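Local coordinates for 3-oxo-glucose-6-phosphate:glutamate aminotransferase (Bacillus subtilis subsp. subtilis, PDB 4K2I), which catalyses the reversible pyridoxal phosphate-dependent transamination of 3-dehydro-glucose 6-phosphate with glutamate to give kanosamine 6-phosphate, a step in antibiotic biosynthesis, at residues P142-I147 and Y191-L196; V146-N151 and P167-I172; L72-L77 and N246-F251; H199-H204 and A225-G230. All blocks are in the same frame, centred on the assembly; numbering follows the deposited sequence. Where two conformers were deposited one is given.

Interactions 1 and 2 share Val146 and Ile147 on strand 145-148, which pairs with a different neighbour on each side; their centres are about 11 Å apart. Interactions 3 and 4 both touch the pyridoxamine phosphate cofactor, interaction 3 through Asn246 and Lys249 and interaction 4 through Gln227, with centres about 15 Å apart and Lys249 CD lying 3.4 Å from Cys226 O. Interaction 2 touches interaction 4, Asn151 ND2 lying 3.3 Å from Leu200 CD2, and these two share an ethanediol; it does not touch interaction 3. The centre of interaction 1 is about 22 Å from that of interaction 4, yet its Leu196 side chain is about 8 Å from the cofactor.

Interaction 1: P142-I147 and Y191-L196; sequences PGDEVI and YTKFIL
Tyr191 O takes the backbone N of Glu145 at 2.9 Å, starting a parallel strand pairing, and Tyr191 CB rests against the Glu145 carboxylate while the ring points outward beyond the strand pair. Thr192 pairs with Glu145 in register. Their side chains do not bond directly; a water accepts from the threonine hydroxyl and donates to Glu145 OE1, and Thr192 OG1 and Glu145 OE1 each bond to Thr189 as well. Thr192 CG2 lies anti to the backbone N, which sets it against Ile147 CD1 at 3.7 Å. At Lys193 the register shifts by one, a beta bulge: Glu145 O receives Lys193 N in a straight bond (179°) and Phe194 N in a weak one. A bend in the Lys193 chain (chi3 47°) carries NZ to Asp144 OD2, 2.9 Å away, on the syn side but 33° out of the carboxylate plane. This salt bridge has further partners, since OD2 accepts from Asn141 N and NZ donates to Gly139 O. Phe194 O then accepts Ile147 N at 3.0 Å, and the Phe194 ring turns its edge to Asp144 OD2. At the far end Leu196 N donates to Ile147 O at 2.8 Å, while Leu196 CB packs on Val146 CG1. Backbone bonding of Lys193 with Lys220 places strand 192-195 between strands 145-148 and 220-224 of the mixed sheet, with helix 154-162 packed on Val146 and Leu196.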
# COMPACT_ATOMS: atom_id res chain seq x y z
N PRO B 142 -7.35 6.35 -22.17
CA PRO B 142 -6.03 6.61 -22.76
C PRO B 142 -6.06 7.71 -23.82
O PRO B 142 -6.91 7.69 -24.71
CB PRO B 142 -5.68 5.27 -23.43
CG PRO B 142 -6.35 4.27 -22.57
CD PRO B 142 -7.65 4.91 -22.12
N GLY B 143 -5.14 8.67 -23.69
CA GLY B 143 -5.09 9.80 -24.59
C GLY B 143 -5.81 11.03 -24.08
O GLY B 143 -5.57 12.12 -24.60
N ASP B 144 -6.70 10.87 -23.09
CA ASP B 144 -7.36 12.03 -22.47
C ASP B 144 -6.33 12.98 -21.88
O ASP B 144 -5.39 12.56 -21.21
CB ASP B 144 -8.28 11.61 -21.33
CG ASP B 144 -9.57 10.98 -21.81
OD1 ASP B 144 -9.80 10.93 -23.03
OD2 ASP B 144 -10.34 10.53 -20.93
N GLU B 145 -6.53 14.28 -22.12
CA GLU B 145 -5.62 15.29 -21.58
C GLU B 145 -6.04 15.82 -20.20
O GLU B 145 -7.23 16.05 -19.92
CB GLU B 145 -5.40 16.42 -22.60
CG GLU B 145 -4.63 15.96 -23.85
CD GLU B 145 -4.55 17.01 -24.97
OE1 GLU B 145 -5.11 18.12 -24.82
OE2 GLU B 145 -3.92 16.71 -26.00
N VAL B 146 -5.05 16.00 -19.34
CA VAL B 146 -5.23 16.49 -17.99
C VAL B 146 -4.37 17.73 -17.80
O VAL B 146 -3.14 17.64 -17.84
CB VAL B 146 -4.75 15.45 -16.97
CG1 VAL B 146 -4.83 16.01 -15.54
CG2 VAL B 146 -5.54 14.17 -17.13
N ILE B 147 -5.00 18.87 -17.60
CA ILE B 147 -4.28 20.12 -17.41
C ILE B 147 -3.80 20.21 -15.95
O ILE B 147 -4.58 19.99 -15.02
CB ILE B 147 -5.16 21.35 -17.80
CG1 ILE B 147 -5.30 21.44 -19.33
CG2 ILE B 147 -4.54 22.64 -17.27
CD1 ILE B 147 -6.35 22.45 -19.84
N TYR B 191 -9.34 17.27 -26.75
CA TYR B 191 -8.97 16.11 -25.95
C TYR B 191 -8.91 16.37 -24.44
O TYR B 191 -8.69 15.45 -23.65
CB TYR B 191 -7.64 15.52 -26.44
CG TYR B 191 -7.76 14.87 -27.79
CD1 TYR B 191 -8.11 13.54 -27.92
CD2 TYR B 191 -7.56 15.61 -28.96
CE1 TYR B 191 -8.23 12.94 -29.16
CE2 TYR B 191 -7.68 15.02 -30.21
CZ TYR B 191 -8.01 13.68 -30.30
OH TYR B 191 -8.14 13.08 -31.53
N THR B 192 -9.09 17.62 -24.02
CA THR B 192 -9.05 17.96 -22.60
C THR B 192 -10.29 17.41 -21.92
O THR B 192 -11.41 17.61 -22.38
CB THR B 192 -9.01 19.47 -22.38
OG1 THR B 192 -8.02 20.05 -23.24
CG2 THR B 192 -8.67 19.79 -20.92
N LYS B 193 -10.09 16.69 -20.82
CA LYS B 193 -11.22 16.22 -20.04
C LYS B 193 -11.10 16.59 -18.56
O LYS B 193 -12.07 16.55 -17.83
CB LYS B 193 -11.41 14.71 -20.23
CG LYS B 193 -12.09 14.36 -21.56
CD LYS B 193 -12.37 12.87 -21.67
CE LYS B 193 -13.01 12.29 -20.40
NZ LYS B 193 -13.15 10.81 -20.51
N PHE B 194 -9.90 16.95 -18.12
CA PHE B 194 -9.66 17.15 -16.70
C PHE B 194 -8.82 18.38 -16.40
O PHE B 194 -7.98 18.80 -17.19
CB PHE B 194 -8.95 15.94 -16.08
CG PHE B 194 -9.72 14.66 -16.19
CD1 PHE B 194 -10.54 14.24 -15.16
CD2 PHE B 194 -9.62 13.87 -17.33
CE1 PHE B 194 -11.25 13.05 -15.27
CE2 PHE B 194 -10.32 12.69 -17.44
CZ PHE B 194 -11.14 12.28 -16.41
N ILE B 195 -9.06 18.96 -15.23
CA ILE B 195 -8.13 19.91 -14.67
C ILE B 195 -7.72 19.33 -13.33
O ILE B 195 -8.57 18.89 -12.55
CB ILE B 195 -8.77 21.28 -14.43
CG1 ILE B 195 -9.39 21.82 -15.73
CG2 ILE B 195 -7.73 22.24 -13.87
CD1 ILE B 195 -10.25 23.06 -15.51
N LEU B 196 -6.42 19.30 -13.08
CA LEU B 196 -5.91 18.71 -11.86
C LEU B 196 -5.03 19.73 -11.14
O LEU B 196 -3.82 19.75 -11.32
CB LEU B 196 -5.17 17.41 -12.19
CG LEU B 196 -4.21 16.71 -11.22
CD1 LEU B 196 -4.75 16.69 -9.82
CD2 LEU B 196 -3.90 15.29 -11.70
O HOH W 1 -5.43 20.19 -22.92

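Interaction 2: V146-N151 and P167-I172; sequences VIMPAN and PIYVDI. With EDO (1,2-ethanediol), chain P.
Ile168 N donates to Val146 O at 2.8 Å, Met148 N to Ile168 O and Val170 N to Met148 O, the alternating pattern of adjacent parallel strands. The strands belong to a beta-alpha-beta unit, 145-148 crossing over through helix 154-162 to 166-169, the last being an outermost strand of the sheet within this chain. The first donor stands 37° out of the carbonyl plane of Val146.

Packing is tight around Tyr169. Met148 CG sits between its own backbone N and carbonyl carbon (chi1 59°), so that the side chain runs alongside Tyr169 in the same direction. Its SD forms an oblique Met-aromatic contact, 5.1 Å from the Tyr169 ring centroid, and also meets Pro167 CB at 3.9 Å. Ala150 CB approaches the ring obliquely, 3.6 Å from Tyr169 CD1, while Pro149 O lies in the ring plane at the edge, 3.5 Å from CD1. The Tyr397 ring meets the same tyrosine. On the other face of the sheet, Ile147 CG2 packs on Val170 CG2.

Past Val170 the direct pairing gives way. Ala150 N and Val170 O stand 4.4 Å apart and are linked by a water that accepts from the first and donates to the second. Farther on, Asn151 and Ile172 approach from opposite directions, with ND2 3.6 Å from Ile172 CG2. Asn151 ND2 also donates to Phe177 O and, at 3.1 Å with an angle of 141° at the hydrogen, to O2 of an ethanediol.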
# COMPACT_ATOMS: atom_id res chain seq x y z
N VAL B 146 -5.05 16.00 -19.34
CA VAL B 146 -5.23 16.49 -17.99
C VAL B 146 -4.37 17.73 -17.80
O VAL B 146 -3.14 17.64 -17.84
CB VAL B 146 -4.75 15.45 -16.97
CG1 VAL B 146 -4.83 16.01 -15.54
CG2 VAL B 146 -5.54 14.17 -17.13
N ILE B 147 -5.00 18.87 -17.60
CA ILE B 147 -4.28 20.12 -17.41
C ILE B 147 -3.80 20.21 -15.95
O ILE B 147 -4.58 19.99 -15.02
CB ILE B 147 -5.16 21.35 -17.80
CG1 ILE B 147 -5.30 21.44 -19.33
CG2 ILE B 147 -4.54 22.64 -17.27
CD1 ILE B 147 -6.35 22.45 -19.84
N MET B 148 -2.53 20.52 -15.75
CA MET B 148 -1.93 20.49 -14.42
C MET B 148 -0.66 21.36 -14.37
O MET B 148 -0.16 21.76 -15.42
CB MET B 148 -1.60 19.03 -14.03
CG MET B 148 -0.65 18.31 -14.99
SD MET B 148 -0.32 16.59 -14.54
CE MET B 148 0.61 16.80 -13.02
N PRO B 149 -0.16 21.68 -13.17
CA PRO B 149 1.11 22.41 -13.11
C PRO B 149 2.31 21.46 -13.24
O PRO B 149 2.16 20.24 -13.10
CB PRO B 149 1.07 23.04 -11.72
CG PRO B 149 0.36 22.02 -10.90
CD PRO B 149 -0.68 21.40 -11.81
N ALA B 150 3.49 22.02 -13.50
CA ALA B 150 4.69 21.19 -13.68
C ALA B 150 5.61 21.19 -12.45
O ALA B 150 6.67 20.55 -12.46
CB ALA B 150 5.46 21.61 -14.95
N ASN B 151 5.20 21.89 -11.40
CA ASN B 151 6.05 22.02 -10.20
C ASN B 151 5.66 21.14 -9.01
O ASN B 151 6.17 21.34 -7.92
CB ASN B 151 6.10 23.47 -9.73
CG ASN B 151 4.73 24.02 -9.36
OD1 ASN B 151 3.70 23.44 -9.70
ND2 ASN B 151 4.72 25.15 -8.67
N PRO B 167 -0.58 14.39 -19.51
CA PRO B 167 -0.37 15.67 -18.82
C PRO B 167 -0.19 16.81 -19.80
O PRO B 167 0.55 16.70 -20.77
CB PRO B 167 0.96 15.44 -18.07
CG PRO B 167 1.04 13.95 -17.90
CD PRO B 167 0.46 13.40 -19.19
N ILE B 168 -0.89 17.91 -19.56
CA ILE B 168 -0.72 19.12 -20.34
C ILE B 168 -0.34 20.19 -19.33
O ILE B 168 -1.15 20.59 -18.52
CB ILE B 168 -2.03 19.47 -21.09
CG1 ILE B 168 -2.33 18.41 -22.15
CG2 ILE B 168 -1.94 20.86 -21.73
CD1 ILE B 168 -1.32 18.35 -23.30
N TYR B 169 0.92 20.62 -19.35
CA TYR B 169 1.43 21.54 -18.35
C TYR B 169 1.10 22.99 -18.66
O TYR B 169 1.14 23.42 -19.82
CB TYR B 169 2.95 21.35 -18.12
CG TYR B 169 3.26 19.93 -17.69
CD1 TYR B 169 2.93 19.49 -16.41
CD2 TYR B 169 3.81 19.03 -18.58
CE1 TYR B 169 3.18 18.18 -16.02
CE2 TYR B 169 4.07 17.72 -18.20
CZ TYR B 169 3.75 17.31 -16.92
OH TYR B 169 4.01 16.01 -16.55
N VAL B 170 0.78 23.73 -17.60
CA VAL B 170 0.38 25.12 -17.68
C VAL B 170 1.07 25.89 -16.54
O VAL B 170 1.31 25.34 -15.48
CB VAL B 170 -1.17 25.20 -17.62
CG1 VAL B 170 -1.67 26.40 -16.83
CG2 VAL B 170 -1.75 25.17 -19.01
N ASP B 171 1.42 27.15 -16.80
CA ASP B 171 2.18 27.99 -15.86
C ASP B 171 1.45 28.24 -14.53
O ASP B 171 0.21 28.22 -14.45
CB ASP B 171 2.49 29.34 -16.50
CG ASP B 171 3.95 29.73 -16.38
OD1 ASP B 171 4.72 29.06 -15.64
OD2 ASP B 171 4.34 30.73 -17.03
N ILE B 172 2.24 28.51 -13.50
CA ILE B 172 1.71 28.82 -12.18
C ILE B 172 1.66 30.32 -11.95
O ILE B 172 2.27 31.11 -12.67
CB ILE B 172 2.61 28.26 -11.07
CG1 ILE B 172 4.03 28.83 -11.20
CG2 ILE B 172 2.61 26.76 -11.10
CD1 ILE B 172 4.90 28.60 -9.99
C1 EDO P . 9.66 25.06 -7.22
O1 EDO P . 9.37 24.18 -8.31
C2 EDO P . 8.55 26.10 -7.09
O2 EDO P . 7.30 25.41 -6.94
O HOH W 2 3.60 24.78 -14.06

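Interaction 3: L72-L77 and N246-F251; sequences LPVDRL and NPYKNF. With PMP (4'-deoxy-4'-aminopyridoxal-5'-phosphate), chain M.
The Tyr248 ring is approached obliquely by three methyls that cluster round its CD1-CE1 side but straddle its plane, Leu72 CD1 on one side, Val74 CG1 and Leu77 CD1 on the other. Leu72 CD1 is 3.5 Å and Leu77 CD1 3.9 Å from Tyr248 CD1. Val74 CG1 packs tightly at 3.3 Å from Tyr248 CE1 and also touches the hydroxyl oxygen. The Leu77 side chain crosses that of Tyr248 at about a right angle. With Tyr248 CG anti to the carbonyl carbon (chi1 -65°), the ring projects from the turn into this apolar group, and the contact is wholly of van der Waals type.

The Asn246-Lys249 type I turn behind the ring is fixed by Lys249 N bonding to Asn246 O. The Asn246 side chain has two conformers; tentatively, in one, OD1 lies at the ring edge in plane and accepts Tyr248 N at 3.0 Å, an Asx turn, and ND2 donates to cofactor O3P. Lys249 NZ lies 3.2 Å from N4A of the cofactor, which is in its amino form and not joined to the lysine. Thr100 of the second subunit packs on Pro247, and Thr96 of that subunit on Val74. Lys249 is assigned as the Schiff-base lysine and Asn246, Pro247 and Tyr248 as substrate-binding residues, an arrangement characteristic of the dimer-interface active site of fold type I aminotransferases.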
# COMPACT_ATOMS: atom_id res chain seq x y z
N LEU B 72 14.21 18.46 8.55
CA LEU B 72 13.08 17.58 8.83
C LEU B 72 13.50 16.26 9.48
O LEU B 72 13.53 15.23 8.82
CB LEU B 72 12.34 17.27 7.53
CG LEU B 72 10.82 17.40 7.47
CD1 LEU B 72 10.26 16.52 6.37
CD2 LEU B 72 10.17 17.07 8.80
N PRO B 73 13.83 16.30 10.77
CA PRO B 73 14.20 15.07 11.48
C PRO B 73 12.97 14.20 11.72
O PRO B 73 12.09 14.61 12.48
CB PRO B 73 14.78 15.59 12.80
CG PRO B 73 14.08 16.92 13.02
CD PRO B 73 13.75 17.47 11.66
N VAL B 74 12.89 13.03 11.08
CA VAL B 74 11.65 12.25 11.10
C VAL B 74 11.29 11.69 12.46
O VAL B 74 10.12 11.45 12.72
CB VAL B 74 11.63 11.10 10.06
CG1 VAL B 74 11.72 11.66 8.66
CG2 VAL B 74 12.77 10.10 10.32
N ASP B 75 12.29 11.47 13.31
CA ASP B 75 12.03 11.00 14.67
C ASP B 75 11.27 12.04 15.50
O ASP B 75 10.63 11.69 16.49
CB ASP B 75 13.34 10.58 15.38
CG ASP B 75 14.26 11.77 15.68
OD1 ASP B 75 14.49 12.60 14.79
OD2 ASP B 75 14.76 11.86 16.81
N ARG B 76 11.31 13.30 15.09
CA ARG B 76 10.58 14.34 15.82
C ARG B 76 9.18 14.61 15.25
O ARG B 76 8.41 15.38 15.82
CB ARG B 76 11.40 15.63 15.94
CG ARG B 76 12.63 15.47 16.84
CD ARG B 76 13.55 16.69 16.80
NE ARG B 76 12.88 17.93 17.17
CZ ARG B 76 13.39 19.14 16.97
NH1 ARG B 76 14.59 19.30 16.40
NH2 ARG B 76 12.69 20.21 17.34
N LEU B 77 8.85 13.97 14.13
CA LEU B 77 7.52 14.14 13.55
C LEU B 77 6.46 13.32 14.29
O LEU B 77 5.26 13.51 14.08
CB LEU B 77 7.50 13.79 12.06
CG LEU B 77 8.28 14.73 11.14
CD1 LEU B 77 7.99 14.42 9.69
CD2 LEU B 77 7.91 16.17 11.46
N ASN B 246 0.64 9.93 4.30
CA ASN B 246 1.99 9.44 4.54
C ASN B 246 2.57 10.16 5.76
O ASN B 246 2.09 11.23 6.14
CB ASN B 246 2.85 9.42 3.25
CG ASN B 246 3.55 10.75 2.93
OD1 ASN B 246 3.88 11.54 3.81
ND2 ASN B 246 3.83 10.95 1.65
N PRO B 247 3.58 9.56 6.41
CA PRO B 247 4.07 10.08 7.70
C PRO B 247 4.57 11.54 7.72
O PRO B 247 4.63 12.11 8.81
CB PRO B 247 5.22 9.12 8.06
CG PRO B 247 4.87 7.85 7.36
CD PRO B 247 4.21 8.27 6.07
N TYR B 248 4.93 12.12 6.58
CA TYR B 248 5.44 13.49 6.51
C TYR B 248 4.35 14.57 6.40
O TYR B 248 4.64 15.76 6.46
CB TYR B 248 6.36 13.68 5.30
CG TYR B 248 7.63 12.88 5.34
CD1 TYR B 248 8.75 13.36 5.99
CD2 TYR B 248 7.71 11.64 4.71
CE1 TYR B 248 9.92 12.64 6.02
CE2 TYR B 248 8.88 10.91 4.74
CZ TYR B 248 9.98 11.42 5.40
OH TYR B 248 11.16 10.70 5.44
N LYS B 249 3.10 14.16 6.23
CA LYS B 249 2.04 15.13 5.98
C LYS B 249 1.57 15.80 7.27
O LYS B 249 1.90 15.34 8.36
CB LYS B 249 0.87 14.47 5.24
CG LYS B 249 1.26 13.91 3.87
CD LYS B 249 1.74 15.05 2.96
CE LYS B 249 2.26 14.55 1.63
NZ LYS B 249 3.54 13.81 1.82
N ASN B 250 0.82 16.90 7.15
CA ASN B 250 0.24 17.58 8.32
C ASN B 250 -0.50 16.59 9.23
O ASN B 250 -0.46 16.70 10.47
CB ASN B 250 -0.68 18.72 7.88
CG ASN B 250 0.09 19.91 7.34
OD1 ASN B 250 1.23 19.78 6.88
ND2 ASN B 250 -0.54 21.08 7.39
N PHE B 251 -1.15 15.62 8.61
CA PHE B 251 -1.69 14.48 9.33
C PHE B 251 -1.32 13.23 8.57
O PHE B 251 -1.67 13.09 7.40
CB PHE B 251 -3.21 14.57 9.45
CG PHE B 251 -3.88 13.25 9.75
CD1 PHE B 251 -3.46 12.47 10.82
CD2 PHE B 251 -4.92 12.79 8.97
CE1 PHE B 251 -4.05 11.27 11.10
CE2 PHE B 251 -5.53 11.59 9.24
CZ PHE B 251 -5.09 10.82 10.31
N1 PMP M . 0.78 14.84 -4.40
C2 PMP M . 1.60 15.65 -3.64
C2A PMP M . 1.56 17.14 -3.88
C3 PMP M . 2.44 15.04 -2.68
O3 PMP M . 3.29 15.77 -1.89
C4 PMP M . 2.44 13.66 -2.51
C4A PMP M . 3.38 13.04 -1.46
N4A PMP M . 4.61 13.81 -1.22
C5 PMP M . 1.59 12.88 -3.31
C6 PMP M . 0.78 13.48 -4.24
C5A PMP M . 1.53 11.38 -3.19
O4P PMP M . 1.05 11.00 -1.93
P PMP M . 1.42 9.56 -1.33
O1P PMP M . 1.34 8.55 -2.44
O2P PMP M . 0.49 9.24 -0.16
O3P PMP M . 2.90 9.62 -0.89

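Interaction 4: H199-H204 and A225-G230; sequences HLYGKH and ACQGIG. With PMP (4'-deoxy-4'-aminopyridoxal-5'-phosphate), chain M; EDO (1,2-ethanediol), chain P.
Gln227 reaches Tyr201 because its CG stands anti to the carbonyl carbon (chi1 -56°) and the chain beyond is extended, carrying the amide alongside the tyrosine side chain. Amide and ring planes are 28° apart. Gln227 OE1 accepts Tyr201 N at 2.8 Å, the donor lying almost in line with the amide C=O (165°). With OE1 engaged in this way, NE2 is turned to the cofactor and donates to PMP O3 at 2.7 Å; it makes a weak bond to Tyr381 OH as well. The backbone N-H of Tyr201 is thus a second-shell group, consistent with its fixing the rotation of an amide bound to the pyridoxamine phosphate.

The two segments are loops following the parallel strands 192-195 and 220-224, where the fold type I sheet holds its cofactor. Ala225-Gly228 is a type I turn closed by Gly228 N to Ala225 O, and it sets Cys226 CB 3.6 Å from PMP N1. A water spans the loops, donating to His199 O at 2.7 Å and accepting from Gln227 N. Gly202, whose positive phi suits a residue without a side chain, brings its CA to 3.5 Å from Gln227 O in a CA-H...O contact.

A van der Waals contact comes from His199, whose ring edge faces Ala225, CD2 to CB 3.8 Å. His199 NE2 bonds to Glu223 and ND1 to Ser205, holding the imidazole in place. At the other end of the contact, Tyr201 OH is bonded to Tyr380 O and accepts a hydrogen bond from O2 of an ethanediol at 2.7 Å, while Leu200 CG lies over the centre of one face of the Tyr201 ring.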
# COMPACT_ATOMS: atom_id res chain seq x y z
N HIS B 199 -2.70 21.85 -4.51
CA HIS B 199 -2.57 22.83 -3.44
C HIS B 199 -1.18 22.70 -2.84
O HIS B 199 -0.99 22.09 -1.79
CB HIS B 199 -3.68 22.66 -2.40
CG HIS B 199 -5.05 22.62 -3.02
ND1 HIS B 199 -5.42 23.46 -4.05
CD2 HIS B 199 -6.11 21.82 -2.78
CE1 HIS B 199 -6.66 23.18 -4.42
NE2 HIS B 199 -7.10 22.19 -3.66
N LEU B 200 -0.22 23.28 -3.55
CA LEU B 200 1.19 23.06 -3.30
C LEU B 200 1.64 23.74 -2.02
O LEU B 200 1.29 24.89 -1.77
CB LEU B 200 2.02 23.56 -4.48
CG LEU B 200 3.46 23.02 -4.57
CD1 LEU B 200 3.42 21.50 -4.56
CD2 LEU B 200 4.16 23.54 -5.83
N TYR B 201 2.38 22.99 -1.21
CA TYR B 201 2.93 23.46 0.07
C TYR B 201 1.84 23.74 1.13
O TYR B 201 2.13 24.27 2.20
CB TYR B 201 3.81 24.71 -0.13
CG TYR B 201 4.81 24.63 -1.28
CD1 TYR B 201 5.51 23.46 -1.57
CD2 TYR B 201 5.05 25.75 -2.09
CE1 TYR B 201 6.43 23.40 -2.64
CE2 TYR B 201 5.97 25.70 -3.14
CZ TYR B 201 6.65 24.52 -3.40
OH TYR B 201 7.54 24.48 -4.44
N GLY B 202 0.60 23.38 0.82
CA GLY B 202 -0.51 23.64 1.72
C GLY B 202 -1.35 24.86 1.33
O GLY B 202 -2.34 25.18 1.99
N LYS B 203 -0.96 25.53 0.25
CA LYS B 203 -1.67 26.71 -0.23
C LYS B 203 -2.85 26.33 -1.14
O LYS B 203 -2.67 25.61 -2.10
CB LYS B 203 -0.71 27.62 -1.00
CG LYS B 203 -1.36 28.84 -1.66
CD LYS B 203 -1.60 29.96 -0.66
CE LYS B 203 -2.21 31.19 -1.34
NZ LYS B 203 -2.60 32.25 -0.37
N HIS B 204 -4.03 26.84 -0.84
CA HIS B 204 -5.22 26.57 -1.65
C HIS B 204 -5.17 27.22 -3.05
O HIS B 204 -4.92 28.41 -3.17
CB HIS B 204 -6.46 27.08 -0.90
CG HIS B 204 -7.67 26.23 -1.09
ND1 HIS B 204 -8.73 26.25 -0.20
CD2 HIS B 204 -8.01 25.34 -2.05
CE1 HIS B 204 -9.66 25.41 -0.61
NE2 HIS B 204 -9.25 24.85 -1.73
N ALA B 225 -4.95 17.48 -3.16
CA ALA B 225 -4.85 18.15 -1.87
C ALA B 225 -4.01 17.32 -0.91
O ALA B 225 -4.19 17.37 0.31
CB ALA B 225 -6.23 18.38 -1.28
N CYS B 226 -3.08 16.54 -1.46
CA CYS B 226 -2.27 15.67 -0.62
C CYS B 226 -1.48 16.41 0.47
O CYS B 226 -1.19 15.84 1.51
CB CYS B 226 -1.39 14.75 -1.47
SG CYS B 226 -2.41 13.54 -2.37
N GLN B 227 -1.18 17.69 0.24
CA GLN B 227 -0.50 18.49 1.26
C GLN B 227 -1.43 19.50 1.95
O GLN B 227 -0.98 20.36 2.69
CB GLN B 227 0.70 19.23 0.65
CG GLN B 227 1.70 18.31 -0.04
CD GLN B 227 2.89 19.05 -0.62
OE1 GLN B 227 2.92 20.28 -0.68
NE2 GLN B 227 3.89 18.30 -1.05
N GLY B 228 -2.73 19.40 1.70
CA GLY B 228 -3.63 20.45 2.14
C GLY B 228 -4.69 20.09 3.18
O GLY B 228 -5.68 20.81 3.29
N ILE B 229 -4.50 19.02 3.94
CA ILE B 229 -5.50 18.70 4.95
C ILE B 229 -5.68 19.87 5.92
O ILE B 229 -4.70 20.44 6.41
CB ILE B 229 -5.24 17.37 5.72
CG1 ILE B 229 -6.48 17.02 6.55
CG2 ILE B 229 -4.00 17.47 6.61
CD1 ILE B 229 -6.68 15.56 6.80
N GLY B 230 -6.93 20.25 6.15
CA GLY B 230 -7.26 21.34 7.05
C GLY B 230 -7.69 22.63 6.37
O GLY B 230 -8.20 23.54 7.03
N1 PMP M . 0.78 14.84 -4.40
C2 PMP M . 1.60 15.65 -3.64
C2A PMP M . 1.56 17.14 -3.88
C3 PMP M . 2.44 15.04 -2.68
O3 PMP M . 3.29 15.77 -1.89
C4 PMP M . 2.44 13.66 -2.51
C4A PMP M . 3.38 13.04 -1.46
N4A PMP M . 4.61 13.81 -1.22
C5 PMP M . 1.59 12.88 -3.31
C6 PMP M . 0.78 13.48 -4.24
C5A PMP M . 1.53 11.38 -3.19
O4P PMP M . 1.05 11.00 -1.93
P PMP M . 1.42 9.56 -1.33
O1P PMP M . 1.34 8.55 -2.44
O2P PMP M . 0.49 9.24 -0.16
O3P PMP M . 2.90 9.62 -0.89
C1 EDO P . 9.66 25.06 -7.22
O1 EDO P . 9.37 24.18 -8.31
C2 EDO P . 8.55 26.10 -7.09
O2 EDO P . 7.30 25.41 -6.94
O HOH W 3 -1.55 19.49 -1.91